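Local atomic coordinates of putative CRISPR-associated endoribonuclease-like protein Cas6 (Pyrococcus furiosus, PDB entry 3UFC), a protein that probably binds CRISPR RNA as a Cas6 paralogue in archaeal adaptive immunity against viruses, plasmids and other mobile genetic elements. Residues G50-S55 / L79-S84; I5-L10 / A112-L117; E32-I37 / K90-G95. All blocks are in the same frame, centred on the assembly; numbering follows the deposited sequence.

Overall arrangement
All three contacts belong to the N-terminal ferredoxin-like domain of this Cas6 protein. Contacts 1 and 2 lie in one antiparallel sheet: strand 77-83, used in contact 1, is the neighbour of strand 3-11, used in contact 2, and Leu79 and Ile81 bond through their backbones to Ile7 and Ile5. Contact 3 joins the two helices that cover this sheet, with Ile92 resting on Trp52 and Ile81 and Val93 on Ile5. Contact 1 is buried near the centre of the chain and rich in serine hydroxyls. Contact 2, partly exposed, has an apolar face under the helix and a charged one behind. Contact 3, peripheral but still buried, is glycine-lined and bridged by water.

Contact 1 of 3, residues G50-S55 / L79-S84; sequences GYWTFS and LYISSS
Ser55 and Tyr80 grip each other twice: Ser55 N donates to Tyr80 O (2.9 Å), and Tyr80 N donates to Ser55 OG (3.0 Å, 165° at the hydrogen). With chi1 at 73°, the hydroxyl of Ser55 sits between its own backbone N and carbonyl carbon. There it takes the place of a main-chain acceptor and also lies at the edge of the Tyr80 ring, in its plane. At the other end, Ser83 OG swings anti to its backbone N (chi1 176°) and donates in the carbonyl plane to Tyr51 O (2.8 Å); water 1 donates to the same oxygen and links it to Ser84 OG. Between these serines Thr53 and Ser82 form the antiparallel hydrogen-bonded pair, with Thr53 N to Ser82 O at 3.0 Å, while Phe54 faces Ile81 as a non-hydrogen-bonded pair.

Trp52 and Ile81 lie alongside, pointing the same way, and Ile81 CG2 meets the indole edge in plane at CE3 (3.9 Å). Phe54 CB packs on Ile81 CG1, and the Phe54 ring, by CD2, reaches obliquely to Leu79 CD1. Helix 23-37 covers both aromatic rings, and Trp52 NE1 is bonded to Leu45 O. Serine hydroxyls thus stand in for single backbone groups at both ends of the pairing, Ser55 OG as acceptor and Ser83 OG as donor, while the Trp52 and Phe54 rings go to the helix-covered face.

Contact 2 of 3, residues I5-L10 / A112-L117; sequences IEIKLL and ADIKAL
Glu6 and Lys115 are joined by a pair of backbone hydrogen bonds, Glu6 N to Lys115 O (2.7 Å) and Lys115 N to Glu6 O (2.9 Å). Two residues on, Lys8 N donates to Asp113 O (2.8 Å), but the return bond comes from Ala112 N, which approaches Lys8 O from 37° above the carbonyl plane. Ile7 with Ile114, between these two, and Ile5 with Ala116, beyond the first, are the non-hydrogen-bonded pairs. On their face the isoleucines meet loosely: Ile5 CD1 is 4.2 Å from Ile114 CG2.

Strand 3-11 is the central strand of the five-stranded ferredoxin-like sheet, and its antiparallel neighbour 107-116 lies between it and the edge strand 101-104. Helix 86-98 covers the isoleucine face, with Val93 on Ile5 and Ile96 touching both Ile7 and Ile114.

The reverse face carries the charges. Glu6 extends from a CG anti to its backbone N (chi1 176°), which brings OE2 to 3.8 Å from Leu117 CD2, the two side chains crossing at a slant. Lys115 NZ stays 4.4 Å from Glu6 OE2, beyond a salt bridge, though the opposite charges probably still attract. Lys8 lays its CB and CG against Asp113 CB, then bends at chi2 and chi3 (both -62°) and carries its amine away from that aspartate. The amine forms a salt bridge with Asp76 and a hydrogen bond with Ser78 OG, which also binds Glu6 OE1. Lys8 NZ and Glu6 OE1 themselves make only a long ion pair of 3.9 Å. On the same face Tyr80 of strand 77-83 touches both Glu6 and Leu117.

Contact 3 of 3, residues E32-I37 / K90-G95; sequences EKAGAI and KGIVEG
Gly95 packs directly against the backbone of helix 23-37, its CA 3.3 Å from Lys33 O. The CA atoms of Ala34 and Gly95 are 4.4 Å apart, and the short helix segments approach to 7.4 Å between axes, crossing at 99°. Such closeness rests on small residues: Gly95 turns its bare CA to Lys33 O and the Ala34 backbone. One turn earlier Gly91 offers another bare patch, where its carbonyl oxygen lies against Ala34 CA. The methyl of Ala34 fits beside this turn and touches Ile92 CG1 at 4.1 Å.

Lys33 can be followed outward from this crossing. Its CB rests on the Gly95 carbonyl group, 3.7 Å from the oxygen. CG stands anti to its own carbonyl carbon (chi1 -63°), and CG, CD and CE then lead away from helix 86-98 in an extended run that bends only at chi4. The tip, NZ, reaches beyond that helix, where it donates to Ser99 OG and Glu101 O and makes a cation-pi contact with Phe102. The aliphatic base of the chain is therefore used in the helix crossing, and its charge is spent on the turn and strand that follow helix 86-98.

Ile37 closes the side of the contact, crossing Glu94 at about a right angle; its CG1 lies near Gly95 CA and its CG2 is 3.7 Å from Glu94 OE1. Water 2 bridges the two backbones, donating to Lys33 O (2.8 Å) and to Gly95 O (2.6 Å). On the inner side Ile92 continues to Trp52. The arrangement is a glycine-mediated crossing of the two helices that pack on one face of the sheet in the N-terminal ferredoxin-like domain of Cas6 proteins.

Contact 1 of 3, residues G50-S55 / L79-S84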
ATOM      1  N   GLY A  50       8.379   3.526   5.236  1.00 25.11           N
ATOM      2  CA  GLY A  50       7.721   2.440   4.534  1.00 25.63           C
ATOM      3  C   GLY A  50       8.502   1.156   4.369  1.00 25.44           C
ATOM      4  O   GLY A  50       9.003   0.873   3.282  1.00 24.70           O
ATOM      5  N   TYR A  51       8.596   0.377   5.443  1.00 24.87           N
ATOM      6  CA  TYR A  51       9.301  -0.900   5.406  1.00 24.97           C
ATOM      7  C   TYR A  51       8.393  -1.980   4.837  1.00 24.19           C
ATOM      8  O   TYR A  51       8.798  -3.133   4.695  1.00 25.11           O
ATOM      9  CB  TYR A  51       9.749  -1.318   6.810  1.00 24.08           C
ATOM     10  CG  TYR A  51      10.979  -0.598   7.310  1.00 26.36           C
ATOM     11  CD1 TYR A  51      10.919   0.733   7.733  1.00 27.84           C
ATOM     12  CD2 TYR A  51      12.206  -1.250   7.365  1.00 27.25           C
ATOM     13  CE1 TYR A  51      12.063   1.391   8.201  1.00 29.35           C
ATOM     14  CE2 TYR A  51      13.347  -0.606   7.826  1.00 29.97           C
ATOM     15  CZ  TYR A  51      13.271   0.710   8.243  1.00 28.62           C
ATOM     16  OH  TYR A  51      14.408   1.328   8.700  1.00 31.76           O
ATOM     17  N   TRP A  52       7.160  -1.600   4.515  1.00 22.85           N
ATOM     18  CA  TRP A  52       6.193  -2.539   3.956  1.00 21.27           C
ATOM     19  C   TRP A  52       5.033  -1.755   3.367  1.00 22.92           C
ATOM     20  O   TRP A  52       4.989  -0.525   3.467  1.00 24.32           O
ATOM     21  CB  TRP A  52       5.666  -3.481   5.049  1.00 19.39           C
ATOM     22  CG  TRP A  52       4.884  -2.775   6.135  1.00 21.15           C
ATOM     23  CD1 TRP A  52       5.336  -1.775   6.953  1.00 22.66           C
ATOM     24  CD2 TRP A  52       3.522  -3.021   6.518  1.00 20.84           C
ATOM     25  NE1 TRP A  52       4.339  -1.385   7.823  1.00 22.33           N
ATOM     26  CE2 TRP A  52       3.217  -2.133   7.578  1.00 22.37           C
ATOM     27  CE3 TRP A  52       2.529  -3.905   6.070  1.00 20.78           C
ATOM     28  CZ2 TRP A  52       1.959  -2.105   8.197  1.00 20.84           C
ATOM     29  CZ3 TRP A  52       1.276  -3.876   6.685  1.00 20.63           C
ATOM     30  CH2 TRP A  52       1.006  -2.979   7.739  1.00 20.47           C
ATOM     31  N   THR A  53       4.093  -2.469   2.761  1.00 21.48           N
ATOM     32  CA  THR A  53       2.919  -1.841   2.174  1.00 21.80           C
ATOM     33  C   THR A  53       1.760  -2.824   2.178  1.00 22.35           C
ATOM     34  O   THR A  53       1.953  -4.020   2.406  1.00 21.54           O
ATOM     35  CB  THR A  53       3.181  -1.414   0.704  1.00 20.51           C
ATOM     36  OG1 THR A  53       2.000  -0.819   0.163  1.00 20.85           O
ATOM     37  CG2 THR A  53       3.544  -2.618  -0.159  1.00 19.95           C
ATOM     38  N   PHE A  54       0.555  -2.311   1.968  1.00 21.87           N
ATOM     39  CA  PHE A  54      -0.609  -3.170   1.855  1.00 22.01           C
ATOM     40  C   PHE A  54      -1.618  -2.512   0.935  1.00 22.46           C
ATOM     41  O   PHE A  54      -1.606  -1.295   0.742  1.00 21.94           O
ATOM     42  CB  PHE A  54      -1.216  -3.559   3.223  1.00 20.57           C
ATOM     43  CG  PHE A  54      -1.818  -2.421   4.019  1.00 22.64           C
ATOM     44  CD1 PHE A  54      -1.058  -1.732   4.960  1.00 22.72           C
ATOM     45  CD2 PHE A  54      -3.177  -2.125   3.914  1.00 22.49           C
ATOM     46  CE1 PHE A  54      -1.644  -0.768   5.798  1.00 22.83           C
ATOM     47  CE2 PHE A  54      -3.777  -1.164   4.744  1.00 22.18           C
ATOM     48  CZ  PHE A  54      -3.007  -0.487   5.688  1.00 23.10           C
ATOM     49  N   SER A  55      -2.462  -3.336   0.330  1.00 22.43           N
ATOM     50  CA  SER A  55      -3.462  -2.864  -0.612  1.00 21.96           C
ATOM     51  C   SER A  55      -4.736  -2.392   0.064  1.00 21.75           C
ATOM     52  O   SER A  55      -4.888  -2.460   1.283  1.00 20.78           O
ATOM     53  CB  SER A  55      -3.845  -3.995  -1.559  1.00 25.10           C
ATOM     54  OG  SER A  55      -4.648  -4.951  -0.869  1.00 24.90           O
ATOM     55  N   LEU A  79      -7.076  -8.994   0.841  1.00 26.31           N
ATOM     56  CA  LEU A  79      -6.212  -7.933   1.338  1.00 26.28           C
ATOM     57  C   LEU A  79      -4.794  -8.413   1.035  1.00 25.56           C
ATOM     58  O   LEU A  79      -4.392  -9.492   1.486  1.00 25.40           O
ATOM     59  CB  LEU A  79      -6.370  -7.754   2.850  1.00 25.13           C
ATOM     60  CG  LEU A  79      -5.331  -6.843   3.514  1.00 26.87           C
ATOM     61  CD1 LEU A  79      -5.468  -5.412   2.985  1.00 23.60           C
ATOM     62  CD2 LEU A  79      -5.516  -6.870   5.027  1.00 25.60           C
ATOM     63  N   TYR A  80      -4.043  -7.637   0.259  1.00 23.41           N
ATOM     64  CA  TYR A  80      -2.673  -8.027  -0.063  1.00 23.36           C
ATOM     65  C   TYR A  80      -1.675  -7.230   0.766  1.00 23.12           C
ATOM     66  O   TYR A  80      -1.866  -6.041   1.027  1.00 22.09           O
ATOM     67  CB  TYR A  80      -2.393  -7.831  -1.555  1.00 23.52           C
ATOM     68  CG  TYR A  80      -3.378  -8.555  -2.445  1.00 26.91           C
ATOM     69  CD1 TYR A  80      -4.571  -7.953  -2.825  1.00 28.18           C
ATOM     70  CD2 TYR A  80      -3.128  -9.861  -2.877  1.00 29.67           C
ATOM     71  CE1 TYR A  80      -5.499  -8.626  -3.611  1.00 30.28           C
ATOM     72  CE2 TYR A  80      -4.050 -10.547  -3.664  1.00 29.74           C
ATOM     73  CZ  TYR A  80      -5.232  -9.922  -4.027  1.00 30.81           C
ATOM     74  OH  TYR A  80      -6.148 -10.584  -4.803  1.00 31.06           O
ATOM     75  N   ILE A  81      -0.612  -7.899   1.188  1.00 21.59           N
ATOM     76  CA  ILE A  81       0.418  -7.272   1.995  1.00 22.05           C
ATOM     77  C   ILE A  81       1.771  -7.683   1.426  1.00 24.33           C
ATOM     78  O   ILE A  81       1.925  -8.806   0.930  1.00 22.64           O
ATOM     79  CB  ILE A  81       0.319  -7.740   3.461  1.00 21.72           C
ATOM     80  CG1 ILE A  81      -1.048  -7.351   4.036  1.00 21.32           C
ATOM     81  CG2 ILE A  81       1.447  -7.143   4.275  1.00 18.98           C
ATOM     82  CD1 ILE A  81      -1.258  -7.795   5.474  1.00 21.02           C
ATOM     83  N   SER A  82       2.744  -6.777   1.478  1.00 23.06           N
ATOM     84  CA  SER A  82       4.068  -7.086   0.963  1.00 22.24           C
ATOM     85  C   SER A  82       5.169  -6.340   1.689  1.00 24.09           C
ATOM     86  O   SER A  82       4.939  -5.277   2.275  1.00 21.12           O
ATOM     87  CB  SER A  82       4.146  -6.767  -0.533  1.00 23.53           C
ATOM     88  OG  SER A  82       5.478  -6.919  -1.003  1.00 22.77           O
ATOM     89  N   SER A  83       6.370  -6.913   1.647  1.00 23.16           N
ATOM     90  CA  SER A  83       7.537  -6.306   2.268  1.00 23.43           C
ATOM     91  C   SER A  83       8.803  -6.978   1.767  1.00 26.21           C
ATOM     92  O   SER A  83       8.793  -8.169   1.441  1.00 25.96           O
ATOM     93  CB  SER A  83       7.474  -6.433   3.786  1.00 22.66           C
ATOM     94  OG  SER A  83       8.666  -5.925   4.363  1.00 24.33           O
ATOM     95  N   SER A  84       9.890  -6.214   1.698  1.00 25.83           N
ATOM     96  CA  SER A  84      11.166  -6.763   1.253  1.00 28.05           C
ATOM     97  C   SER A  84      11.765  -7.550   2.417  1.00 28.17           C
ATOM     98  O   SER A  84      12.657  -8.376   2.230  1.00 29.06           O
ATOM     99  CB  SER A  84      12.124  -5.635   0.839  1.00 26.57           C
ATOM    100  OG  SER A  84      12.394  -4.754   1.921  1.00 25.06           O
TER
HETATM  101  O   HOH W   1      11.341  -3.699   4.397  1.00 24.89           O

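Contact 2 of 3, residues I5-L10 / A112-L117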
ATOM      1  N   ILE A   5       1.855 -11.553   0.237  1.00 27.32           N
ATOM      2  CA  ILE A   5       0.792 -12.480   0.624  1.00 27.67           C
ATOM      3  C   ILE A   5      -0.611 -11.960   0.342  1.00 28.14           C
ATOM      4  O   ILE A   5      -0.829 -10.756   0.166  1.00 25.84           O
ATOM      5  CB  ILE A   5       0.853 -12.840   2.131  1.00 28.18           C
ATOM      6  CG1 ILE A   5       0.618 -11.589   2.979  1.00 29.33           C
ATOM      7  CG2 ILE A   5       2.198 -13.476   2.468  1.00 28.84           C
ATOM      8  CD1 ILE A   5       0.539 -11.868   4.471  1.00 29.61           C
ATOM      9  N   GLU A   6      -1.557 -12.891   0.294  1.00 25.63           N
ATOM     10  CA  GLU A   6      -2.956 -12.567   0.067  1.00 27.71           C
ATOM     11  C   GLU A   6      -3.738 -13.101   1.255  1.00 29.08           C
ATOM     12  O   GLU A   6      -3.607 -14.270   1.627  1.00 29.02           O
ATOM     13  CB  GLU A   6      -3.486 -13.214  -1.214  1.00 30.80           C
ATOM     14  CG  GLU A   6      -4.978 -12.961  -1.432  1.00 33.46           C
ATOM     15  CD  GLU A   6      -5.544 -13.693  -2.636  1.00 36.96           C
ATOM     16  OE1 GLU A   6      -6.752 -13.542  -2.910  1.00 41.67           O
ATOM     17  OE2 GLU A   6      -4.788 -14.419  -3.312  1.00 40.35           O
ATOM     18  N   ILE A   7      -4.532 -12.230   1.858  1.00 28.12           N
ATOM     19  CA  ILE A   7      -5.343 -12.594   3.001  1.00 27.63           C
ATOM     20  C   ILE A   7      -6.799 -12.552   2.561  1.00 29.19           C
ATOM     21  O   ILE A   7      -7.285 -11.517   2.099  1.00 28.84           O
ATOM     22  CB  ILE A   7      -5.117 -11.606   4.157  1.00 29.12           C
ATOM     23  CG1 ILE A   7      -3.642 -11.648   4.576  1.00 28.80           C
ATOM     24  CG2 ILE A   7      -6.028 -11.943   5.335  1.00 28.54           C
ATOM     25  CD1 ILE A   7      -3.269 -10.631   5.609  1.00 31.07           C
ATOM     26  N   LYS A   8      -7.481 -13.687   2.665  1.00 28.08           N
ATOM     27  CA  LYS A   8      -8.888 -13.751   2.286  1.00 29.82           C
ATOM     28  C   LYS A   8      -9.683 -13.383   3.524  1.00 27.81           C
ATOM     29  O   LYS A   8      -9.384 -13.849   4.623  1.00 27.34           O
ATOM     30  CB  LYS A   8      -9.268 -15.165   1.821  1.00 29.47           C
ATOM     31  CG  LYS A   8      -8.522 -15.640   0.590  1.00 33.69           C
ATOM     32  CD  LYS A   8      -8.798 -14.756  -0.620  1.00 38.47           C
ATOM     33  CE  LYS A   8     -10.271 -14.772  -1.006  1.00 40.46           C
ATOM     34  NZ  LYS A   8     -10.552 -13.901  -2.179  1.00 42.06           N
ATOM     35  N   LEU A   9     -10.688 -12.536   3.349  1.00 28.92           N
ATOM     36  CA  LEU A   9     -11.508 -12.111   4.473  1.00 30.38           C
ATOM     37  C   LEU A   9     -12.950 -12.551   4.286  1.00 31.28           C
ATOM     38  O   LEU A   9     -13.481 -12.530   3.176  1.00 30.03           O
ATOM     39  CB  LEU A   9     -11.460 -10.588   4.615  1.00 28.64           C
ATOM     40  CG  LEU A   9     -10.075  -9.962   4.813  1.00 30.12           C
ATOM     41  CD1 LEU A   9     -10.177  -8.442   4.645  1.00 28.54           C
ATOM     42  CD2 LEU A   9      -9.535 -10.331   6.195  1.00 27.64           C
ATOM     43  N   LEU A  10     -13.576 -12.939   5.388  1.00 32.38           N
ATOM     44  CA  LEU A  10     -14.963 -13.371   5.374  1.00 32.69           C
ATOM     45  C   LEU A  10     -15.747 -12.456   6.316  1.00 31.83           C
ATOM     46  O   LEU A  10     -15.460 -12.392   7.512  1.00 28.23           O
ATOM     47  CB  LEU A  10     -15.051 -14.834   5.833  1.00 34.91           C
ATOM     48  CG  LEU A  10     -16.396 -15.573   5.875  1.00 36.87           C
ATOM     49  CD1 LEU A  10     -17.177 -15.147   7.096  1.00 38.63           C
ATOM     50  CD2 LEU A  10     -17.179 -15.319   4.596  1.00 36.16           C
ATOM     51  N   ALA A 112     -10.107 -15.849   6.433  1.00 29.00           N
ATOM     52  CA  ALA A 112     -10.460 -17.162   5.921  1.00 30.16           C
ATOM     53  C   ALA A 112      -9.272 -17.949   5.390  1.00 32.47           C
ATOM     54  O   ALA A 112      -9.309 -19.180   5.347  1.00 31.53           O
ATOM     55  CB  ALA A 112     -11.511 -17.021   4.829  1.00 27.84           C
ATOM     56  N   ASP A 113      -8.222 -17.245   4.977  1.00 31.50           N
ATOM     57  CA  ASP A 113      -7.048 -17.919   4.443  1.00 32.91           C
ATOM     58  C   ASP A 113      -5.911 -16.931   4.205  1.00 32.66           C
ATOM     59  O   ASP A 113      -6.145 -15.740   3.987  1.00 31.74           O
ATOM     60  CB  ASP A 113      -7.421 -18.619   3.130  1.00 34.93           C
ATOM     61  CG  ASP A 113      -6.321 -19.529   2.611  1.00 38.26           C
ATOM     62  OD1 ASP A 113      -5.678 -20.223   3.424  1.00 38.80           O
ATOM     63  OD2 ASP A 113      -6.113 -19.560   1.382  1.00 42.63           O
ATOM     64  N   ILE A 114      -4.685 -17.434   4.277  1.00 32.11           N
ATOM     65  CA  ILE A 114      -3.491 -16.630   4.041  1.00 32.31           C
ATOM     66  C   ILE A 114      -2.637 -17.434   3.068  1.00 34.80           C
ATOM     67  O   ILE A 114      -2.231 -18.557   3.373  1.00 32.90           O
ATOM     68  CB  ILE A 114      -2.679 -16.396   5.334  1.00 33.05           C
ATOM     69  CG1 ILE A 114      -3.523 -15.636   6.359  1.00 32.26           C
ATOM     70  CG2 ILE A 114      -1.408 -15.605   5.013  1.00 33.11           C
ATOM     71  CD1 ILE A 114      -2.827 -15.432   7.691  1.00 31.04           C
ATOM     72  N   LYS A 115      -2.381 -16.861   1.896  1.00 34.03           N
ATOM     73  CA  LYS A 115      -1.594 -17.531   0.868  1.00 36.79           C
ATOM     74  C   LYS A 115      -0.427 -16.664   0.419  1.00 36.87           C
ATOM     75  O   LYS A 115      -0.564 -15.450   0.284  1.00 31.93           O
ATOM     76  CB  LYS A 115      -2.476 -17.834  -0.344  1.00 38.02           C
ATOM     77  CG  LYS A 115      -3.575 -18.850  -0.085  1.00 45.49           C
ATOM     78  CD  LYS A 115      -4.676 -18.765  -1.141  1.00 49.58           C
ATOM     79  CE  LYS A 115      -4.132 -18.961  -2.551  1.00 51.74           C
ATOM     80  NZ  LYS A 115      -5.207 -18.818  -3.575  1.00 52.90           N
ATOM     81  N   ALA A 116       0.722 -17.291   0.192  1.00 37.58           N
ATOM     82  CA  ALA A 116       1.890 -16.563  -0.278  1.00 39.91           C
ATOM     83  C   ALA A 116       1.751 -16.500  -1.790  1.00 41.41           C
ATOM     84  O   ALA A 116       1.421 -17.501  -2.424  1.00 42.71           O
ATOM     85  CB  ALA A 116       3.167 -17.301   0.108  1.00 41.02           C
ATOM     86  N   LEU A 117       1.979 -15.328  -2.371  1.00 41.37           N
ATOM     87  CA  LEU A 117       1.870 -15.178  -3.817  1.00 42.03           C
ATOM     88  C   LEU A 117       3.245 -15.292  -4.445  1.00 42.57           C
ATOM     89  O   LEU A 117       4.255 -15.067  -3.782  1.00 42.01           O
ATOM     90  CB  LEU A 117       1.261 -13.822  -4.174  1.00 42.85           C
ATOM     91  CG  LEU A 117      -0.159 -13.548  -3.674  1.00 43.95           C
ATOM     92  CD1 LEU A 117      -0.571 -12.147  -4.090  1.00 42.42           C
ATOM     93  CD2 LEU A 117      -1.125 -14.584  -4.241  1.00 44.13           C
TER

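Contact 3 of 3, residues E32-I37 / K90-G95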
ATOM      1  N   GLU A  32      -0.908  -3.992  15.612  1.00 31.85           N
ATOM      2  CA  GLU A  32      -1.231  -4.513  16.934  1.00 36.24           C
ATOM      3  C   GLU A  32      -1.037  -6.034  16.948  1.00 35.36           C
ATOM      4  O   GLU A  32      -0.395  -6.581  17.842  1.00 36.26           O
ATOM      5  CB  GLU A  32      -2.679  -4.150  17.291  1.00 38.58           C
ATOM      6  CG  GLU A  32      -3.095  -4.476  18.721  1.00 46.89           C
ATOM      7  CD  GLU A  32      -3.283  -5.965  18.962  1.00 51.75           C
ATOM      8  OE1 GLU A  32      -4.063  -6.592  18.214  1.00 54.23           O
ATOM      9  OE2 GLU A  32      -2.657  -6.503  19.903  1.00 54.83           O
ATOM     10  N   LYS A  33      -1.576  -6.711  15.942  1.00 34.62           N
ATOM     11  CA  LYS A  33      -1.456  -8.164  15.866  1.00 34.62           C
ATOM     12  C   LYS A  33      -0.011  -8.639  15.702  1.00 35.92           C
ATOM     13  O   LYS A  33       0.400  -9.613  16.332  1.00 36.80           O
ATOM     14  CB  LYS A  33      -2.321  -8.703  14.723  1.00 32.62           C
ATOM     15  CG  LYS A  33      -3.810  -8.445  14.927  1.00 30.80           C
ATOM     16  CD  LYS A  33      -4.633  -8.869  13.725  1.00 30.70           C
ATOM     17  CE  LYS A  33      -6.092  -8.484  13.914  1.00 29.93           C
ATOM     18  NZ  LYS A  33      -6.672  -9.125  15.135  1.00 30.32           N
ATOM     19  N   ALA A  34       0.761  -7.954  14.863  1.00 35.59           N
ATOM     20  CA  ALA A  34       2.150  -8.343  14.641  1.00 35.99           C
ATOM     21  C   ALA A  34       3.016  -8.062  15.866  1.00 37.14           C
ATOM     22  O   ALA A  34       3.913  -8.840  16.196  1.00 36.98           O
ATOM     23  CB  ALA A  34       2.715  -7.612  13.423  1.00 33.64           C
ATOM     24  N   GLY A  35       2.742  -6.949  16.536  1.00 38.93           N
ATOM     25  CA  GLY A  35       3.515  -6.586  17.709  1.00 41.18           C
ATOM     26  C   GLY A  35       3.354  -7.554  18.864  1.00 44.07           C
ATOM     27  O   GLY A  35       4.283  -7.749  19.645  1.00 44.78           O
ATOM     28  N   ALA A  36       2.176  -8.160  18.975  1.00 45.57           N
ATOM     29  CA  ALA A  36       1.899  -9.112  20.047  1.00 47.62           C
ATOM     30  C   ALA A  36       2.845 -10.308  19.983  1.00 48.93           C
ATOM     31  O   ALA A  36       3.178 -10.901  21.008  1.00 49.99           O
ATOM     32  CB  ALA A  36       0.449  -9.589  19.961  1.00 47.33           C
ATOM     33  N   ILE A  37       3.282 -10.652  18.778  1.00 49.50           N
ATOM     34  CA  ILE A  37       4.182 -11.780  18.588  1.00 51.55           C
ATOM     35  C   ILE A  37       5.661 -11.390  18.557  1.00 52.19           C
ATOM     36  O   ILE A  37       6.526 -12.183  18.928  1.00 52.44           O
ATOM     37  CB  ILE A  37       3.807 -12.553  17.303  1.00 52.65           C
ATOM     38  CG1 ILE A  37       2.506 -13.323  17.552  1.00 53.88           C
ATOM     39  CG2 ILE A  37       4.937 -13.488  16.885  1.00 53.65           C
ATOM     40  CD1 ILE A  37       2.091 -14.229  16.427  1.00 55.67           C
ATOM     41  N   LYS A  90       6.610 -12.542   8.296  1.00 33.82           N
ATOM     42  CA  LYS A  90       6.363 -13.645   9.224  1.00 36.50           C
ATOM     43  C   LYS A  90       5.728 -13.134  10.513  1.00 35.16           C
ATOM     44  O   LYS A  90       4.897 -13.812  11.117  1.00 34.97           O
ATOM     45  CB  LYS A  90       7.659 -14.409   9.526  1.00 40.06           C
ATOM     46  CG  LYS A  90       8.681 -13.658  10.351  1.00 45.81           C
ATOM     47  CD  LYS A  90       9.905 -14.537  10.625  1.00 49.97           C
ATOM     48  CE  LYS A  90      10.577 -14.984   9.330  1.00 53.37           C
ATOM     49  NZ  LYS A  90      11.796 -15.812   9.568  1.00 54.75           N
ATOM     50  N   GLY A  91       6.113 -11.931  10.928  1.00 33.61           N
ATOM     51  CA  GLY A  91       5.532 -11.353  12.126  1.00 32.43           C
ATOM     52  C   GLY A  91       4.056 -11.076  11.889  1.00 33.41           C
ATOM     53  O   GLY A  91       3.214 -11.346  12.751  1.00 33.80           O
ATOM     54  N   ILE A  92       3.735 -10.550  10.710  1.00 31.55           N
ATOM     55  CA  ILE A  92       2.351 -10.241  10.354  1.00 30.58           C
ATOM     56  C   ILE A  92       1.510 -11.509  10.186  1.00 31.76           C
ATOM     57  O   ILE A  92       0.393 -11.591  10.700  1.00 31.34           O
ATOM     58  CB  ILE A  92       2.281  -9.408   9.042  1.00 28.35           C
ATOM     59  CG1 ILE A  92       2.798  -7.988   9.303  1.00 27.98           C
ATOM     60  CG2 ILE A  92       0.848  -9.361   8.518  1.00 28.51           C
ATOM     61  CD1 ILE A  92       2.913  -7.128   8.052  1.00 30.15           C
ATOM     62  N   VAL A  93       2.042 -12.490   9.462  1.00 31.24           N
ATOM     63  CA  VAL A  93       1.328 -13.745   9.245  1.00 32.89           C
ATOM     64  C   VAL A  93       1.023 -14.448  10.565  1.00 34.52           C
ATOM     65  O   VAL A  93      -0.112 -14.859  10.809  1.00 34.07           O
ATOM     66  CB  VAL A  93       2.135 -14.700   8.338  1.00 33.22           C
ATOM     67  CG1 VAL A  93       1.568 -16.121   8.427  1.00 34.09           C
ATOM     68  CG2 VAL A  93       2.073 -14.210   6.898  1.00 29.34           C
ATOM     69  N   GLU A  94       2.038 -14.586  11.413  1.00 36.51           N
ATOM     70  CA  GLU A  94       1.866 -15.233  12.708  1.00 38.90           C
ATOM     71  C   GLU A  94       0.898 -14.437  13.571  1.00 38.83           C
ATOM     72  O   GLU A  94       0.022 -15.005  14.228  1.00 38.73           O
ATOM     73  CB  GLU A  94       3.213 -15.360  13.424  1.00 41.25           C
ATOM     74  CG  GLU A  94       4.138 -16.404  12.822  1.00 47.21           C
ATOM     75  CD  GLU A  94       5.507 -16.426  13.483  1.00 51.92           C
ATOM     76  OE1 GLU A  94       5.570 -16.370  14.732  1.00 53.24           O
ATOM     77  OE2 GLU A  94       6.519 -16.509  12.752  1.00 55.02           O
ATOM     78  N   GLY A  95       1.064 -13.118  13.570  1.00 37.94           N
ATOM     79  CA  GLY A  95       0.194 -12.263  14.353  1.00 36.76           C
ATOM     80  C   GLY A  95      -1.263 -12.409  13.964  1.00 36.22           C
ATOM     81  O   GLY A  95      -2.145 -12.392  14.821  1.00 36.18           O
TER
HETATM   82  O   HOH W   2      -1.460 -11.464  17.183  1.00 35.63           O